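Local coordinates for regulatory protein RecX (Lactobacillus reuteri, PDB 3D5L) that modulates the activity of the recombinase RecA and so probably takes part in regulating DNA repair, at residues A[168-173]-A[179-184]. Sequence-based numbering, arbitrary orientation.
Sequences KLFRRY and RRREQK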
ATOM      1  N   LYS A 168      -8.153 -23.820  22.017  1.00 24.12           N
ATOM      2  CA  LYS A 168      -7.316 -22.903  22.765  1.00 23.96           C
ATOM      3  C   LYS A 168      -8.199 -22.090  23.716  1.00 23.80           C
ATOM      4  O   LYS A 168      -7.770 -21.743  24.816  1.00 23.67           O
ATOM      5  CB  LYS A 168      -6.564 -21.999  21.781  1.00 23.60           C
ATOM      6  CG  LYS A 168      -5.798 -20.840  22.386  1.00 26.89           C
ATOM      7  CD  LYS A 168      -4.909 -20.202  21.319  1.00 31.26           C
ATOM      8  CE  LYS A 168      -4.443 -18.806  21.702  1.00 33.15           C
ATOM      9  NZ  LYS A 168      -5.531 -17.786  21.605  1.00 33.00           N
ATOM     10  N   LEU A 169      -9.433 -21.800  23.298  1.00 21.61           N
ATOM     11  CA  LEU A 169     -10.361 -21.050  24.143  1.00 22.51           C
ATOM     12  C   LEU A 169     -10.916 -21.960  25.243  1.00 21.44           C
ATOM     13  O   LEU A 169     -11.137 -21.518  26.365  1.00 21.04           O
ATOM     14  CB  LEU A 169     -11.520 -20.467  23.312  1.00 20.77           C
ATOM     15  CG  LEU A 169     -11.133 -19.450  22.230  1.00 21.71           C
ATOM     16  CD1 LEU A 169     -12.376 -18.967  21.506  1.00 24.25           C
ATOM     17  CD2 LEU A 169     -10.405 -18.267  22.849  1.00 21.11           C
ATOM     18  N   PHE A 170     -11.131 -23.233  24.918  1.00 21.44           N
ATOM     19  CA  PHE A 170     -11.657 -24.183  25.891  1.00 23.11           C
ATOM     20  C   PHE A 170     -10.642 -24.472  26.988  1.00 24.66           C
ATOM     21  O   PHE A 170     -11.013 -24.780  28.128  1.00 24.82           O
ATOM     22  CB  PHE A 170     -12.076 -25.483  25.201  1.00 22.11           C
ATOM     23  CG  PHE A 170     -13.561 -25.613  25.021  1.00 23.78           C
ATOM     24  CD1 PHE A 170     -14.397 -25.765  26.122  1.00 24.07           C
ATOM     25  CD2 PHE A 170     -14.130 -25.558  23.755  1.00 26.36           C
ATOM     26  CE1 PHE A 170     -15.777 -25.858  25.967  1.00 26.21           C
ATOM     27  CE2 PHE A 170     -15.520 -25.651  23.585  1.00 26.59           C
ATOM     28  CZ  PHE A 170     -16.341 -25.800  24.693  1.00 27.27           C
ATOM     29  N   ARG A 171      -9.368 -24.356  26.633  1.00 24.07           N
ATOM     30  CA  ARG A 171      -8.281 -24.572  27.572  1.00 27.15           C
ATOM     31  C   ARG A 171      -8.054 -23.294  28.380  1.00 25.97           C
ATOM     32  O   ARG A 171      -7.772 -23.340  29.577  1.00 25.82           O
ATOM     33  CB  ARG A 171      -7.005 -24.956  26.813  1.00 30.91           C
ATOM     34  CG  ARG A 171      -5.770 -25.040  27.686  1.00 37.56           C
ATOM     35  CD  ARG A 171      -4.696 -25.892  27.028  1.00 43.60           C
ATOM     36  NE  ARG A 171      -3.459 -25.912  27.805  1.00 47.81           N
ATOM     37  CZ  ARG A 171      -2.660 -24.860  27.968  1.00 49.73           C
ATOM     38  NH1 ARG A 171      -2.963 -23.694  27.405  1.00 50.26           N
ATOM     39  NH2 ARG A 171      -1.554 -24.974  28.693  1.00 51.89           N
ATOM     40  N   ARG A 172      -8.204 -22.154  27.717  1.00 24.51           N
ATOM     41  CA  ARG A 172      -8.026 -20.867  28.366  1.00 24.39           C
ATOM     42  C   ARG A 172      -9.109 -20.578  29.411  1.00 23.38           C
ATOM     43  O   ARG A 172      -8.842 -19.898  30.394  1.00 23.98           O
ATOM     44  CB  ARG A 172      -8.010 -19.749  27.321  1.00 26.35           C
ATOM     45  CG  ARG A 172      -7.877 -18.354  27.912  1.00 30.37           C
ATOM     46  CD  ARG A 172      -8.012 -17.270  26.852  1.00 33.69           C
ATOM     47  NE  ARG A 172      -6.946 -17.332  25.855  1.00 39.17           N
ATOM     48  CZ  ARG A 172      -6.811 -16.471  24.847  1.00 41.38           C
ATOM     49  NH1 ARG A 172      -7.679 -15.473  24.702  1.00 41.41           N
ATOM     50  NH2 ARG A 172      -5.813 -16.610  23.978  1.00 38.91           N
ATOM     51  N   TYR A 173     -10.324 -21.086  29.198  1.00 21.69           N
ATOM     52  CA  TYR A 173     -11.430 -20.860  30.133  1.00 20.53           C
ATOM     53  C   TYR A 173     -11.891 -22.142  30.811  1.00 18.99           C
ATOM     54  O   TYR A 173     -13.078 -22.291  31.131  1.00 15.35           O
ATOM     55  CB  TYR A 173     -12.618 -20.228  29.406  1.00 22.40           C
ATOM     56  CG  TYR A 173     -12.305 -18.888  28.793  1.00 25.48           C
ATOM     57  CD1 TYR A 173     -12.032 -17.776  29.592  1.00 28.29           C
ATOM     58  CD2 TYR A 173     -12.260 -18.733  27.407  1.00 25.82           C
ATOM     59  CE1 TYR A 173     -11.719 -16.534  29.020  1.00 30.96           C
ATOM     60  CE2 TYR A 173     -11.951 -17.506  26.824  1.00 28.25           C
ATOM     61  CZ  TYR A 173     -11.682 -16.409  27.635  1.00 31.43           C
ATOM     62  OH  TYR A 173     -11.386 -15.190  27.058  1.00 34.18           O
ATOM     63  N   ARG A 179     -21.910 -24.231  31.053  1.00 20.52           N
ATOM     64  CA  ARG A 179     -22.602 -23.227  30.255  1.00 20.81           C
ATOM     65  C   ARG A 179     -21.797 -21.958  29.985  1.00 20.99           C
ATOM     66  O   ARG A 179     -21.808 -21.433  28.868  1.00 19.87           O
ATOM     67  CB  ARG A 179     -23.946 -22.871  30.919  1.00 19.14           C
ATOM     68  CG  ARG A 179     -24.780 -21.860  30.137  1.00 22.99           C
ATOM     69  CD  ARG A 179     -26.256 -21.874  30.558  1.00 24.56           C
ATOM     70  NE  ARG A 179     -26.972 -20.699  30.063  1.00 25.63           N
ATOM     71  CZ  ARG A 179     -27.341 -20.512  28.797  1.00 26.50           C
ATOM     72  NH1 ARG A 179     -27.076 -21.429  27.880  1.00 27.19           N
ATOM     73  NH2 ARG A 179     -27.956 -19.391  28.442  1.00 25.50           N
ATOM     74  N   ARG A 180     -21.101 -21.458  30.997  1.00 21.78           N
ATOM     75  CA  ARG A 180     -20.311 -20.247  30.800  1.00 23.33           C
ATOM     76  C   ARG A 180     -19.114 -20.515  29.923  1.00 20.57           C
ATOM     77  O   ARG A 180     -18.744 -19.680  29.102  1.00 21.58           O
ATOM     78  CB  ARG A 180     -19.809 -19.684  32.125  1.00 23.83           C
ATOM     79  CG  ARG A 180     -20.807 -18.830  32.861  1.00 28.16           C
ATOM     80  CD  ARG A 180     -20.188 -18.296  34.140  1.00 28.40           C
ATOM     81  NE  ARG A 180     -21.132 -17.497  34.914  1.00 31.52           N
ATOM     82  CZ  ARG A 180     -21.723 -16.391  34.470  1.00 31.84           C
ATOM     83  NH1 ARG A 180     -21.475 -15.948  33.239  1.00 28.96           N
ATOM     84  NH2 ARG A 180     -22.549 -15.717  35.266  1.00 29.25           N
ATOM     85  N   ARG A 181     -18.516 -21.684  30.098  1.00 17.59           N
ATOM     86  CA  ARG A 181     -17.329 -22.045  29.345  1.00 18.19           C
ATOM     87  C   ARG A 181     -17.616 -22.116  27.858  1.00 19.30           C
ATOM     88  O   ARG A 181     -16.882 -21.545  27.056  1.00 17.94           O
ATOM     89  CB  ARG A 181     -16.795 -23.382  29.834  1.00 17.56           C
ATOM     90  CG  ARG A 181     -15.406 -23.717  29.347  1.00 15.20           C
ATOM     91  CD  ARG A 181     -15.038 -25.094  29.836  1.00 17.30           C
ATOM     92  NE  ARG A 181     -13.689 -25.466  29.451  1.00 22.40           N
ATOM     93  CZ  ARG A 181     -13.148 -26.654  29.701  1.00 25.57           C
ATOM     94  NH1 ARG A 181     -13.857 -27.579  30.338  1.00 25.68           N
ATOM     95  NH2 ARG A 181     -11.904 -26.917  29.310  1.00 24.77           N
ATOM     96  N   GLU A 182     -18.690 -22.812  27.502  1.00 21.05           N
ATOM     97  CA  GLU A 182     -19.077 -22.958  26.109  1.00 24.51           C
ATOM     98  C   GLU A 182     -19.427 -21.593  25.494  1.00 24.34           C
ATOM     99  O   GLU A 182     -18.909 -21.241  24.436  1.00 23.83           O
ATOM    100  CB  GLU A 182     -20.276 -23.907  25.975  1.00 26.66           C
ATOM    101  CG  GLU A 182     -20.319 -25.075  26.966  1.00 34.29           C
ATOM    102  CD  GLU A 182     -19.181 -26.083  26.809  1.00 39.53           C
ATOM    103  OE1 GLU A 182     -18.991 -26.597  25.683  1.00 41.44           O
ATOM    104  OE2 GLU A 182     -18.487 -26.377  27.817  1.00 40.56           O
ATOM    105  N   GLN A 183     -20.294 -20.827  26.154  1.00 23.39           N
ATOM    106  CA  GLN A 183     -20.694 -19.518  25.633  1.00 23.37           C
ATOM    107  C   GLN A 183     -19.481 -18.642  25.335  1.00 23.67           C
ATOM    108  O   GLN A 183     -19.427 -17.971  24.306  1.00 24.74           O
ATOM    109  CB  GLN A 183     -21.602 -18.781  26.625  1.00 23.81           C
ATOM    110  CG  GLN A 183     -22.864 -19.525  27.028  1.00 26.45           C
ATOM    111  CD  GLN A 183     -23.798 -18.659  27.864  1.00 29.20           C
ATOM    112  OE1 GLN A 183     -24.787 -18.125  27.358  1.00 28.13           O
ATOM    113  NE2 GLN A 183     -23.475 -18.501  29.150  1.00 30.77           N
ATOM    114  N   LYS A 184     -18.518 -18.642  26.249  1.00 23.68           N
ATOM    115  CA  LYS A 184     -17.296 -17.855  26.104  1.00 23.86           C
ATOM    116  C   LYS A 184     -16.559 -18.246  24.812  1.00 23.51           C
ATOM    117  O   LYS A 184     -15.941 -17.408  24.154  1.00 22.69           O
ATOM    118  CB  LYS A 184     -16.385 -18.098  27.315  1.00 23.46           C
ATOM    119  CG  LYS A 184     -15.321 -17.048  27.514  1.00 25.71           C
ATOM    120  CD  LYS A 184     -15.945 -15.714  27.869  1.00 26.25           C
ATOM    121  CE  LYS A 184     -14.893 -14.608  27.924  1.00 26.88           C
ATOM    122  NZ  LYS A 184     -15.510 -13.315  28.334  1.00 26.35           N
TER
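Arg181 reaches from helix 178-191 to the C-terminal end of helix 155-172 and hydrogen-bonds to the backbone oxygen of Phe170. With CG anti to the backbone N and the chain extended as far as NE, the side chain spans the gap between the helices. The main bond runs from Arg181 NH2 to Phe170 O at 2.6 Å and is fairly straight (159° at the hydrogen); Arg181 NE adds a weak second one to Phe170 O at 3.1 Å. The oxygen lies in the guanidinium plane, whereas NH2 approaches from above the carbonyl plane. Arginine suits this place because two N-H groups on one edge can share a single acceptor in the last turn of a helix.

The Phe170 ring turns its edge to helix 178-191: CD1 sits over one face of the Arg181 guanidinium, 3.4 Å from NE, with the two planes 68° apart. At the same rim Phe170 CE1 lies 3.3 Å from Glu182 OE2, so the carboxylate meets the slightly positive ring hydrogens. A bend at chi2 brings the Glu182 carboxylate round to this edge. Phe170 also touches Val185.

Tyr173, the first residue past the helix, offers a ring face instead. Lys184 CG rests over the centre of the Tyr173 ring, 3.5 Å from its centroid, in a CH-pi contact, and Lys184 CE follows at 3.7 Å from Tyr173 CZ; the aliphatic part of a lysine can cover a ring while its ammonium extends beyond. Arg172 CG lies over the opposite face.

These contacts join two consecutive helices of the third three-helix domain near the turn between them. The chemistry implies a surface seam in which Lys184 packs through its methylenes, Glu182 turns its carboxylate to a ring edge, and the Arg181 guanidinium probably complements the negative end of the helix dipole.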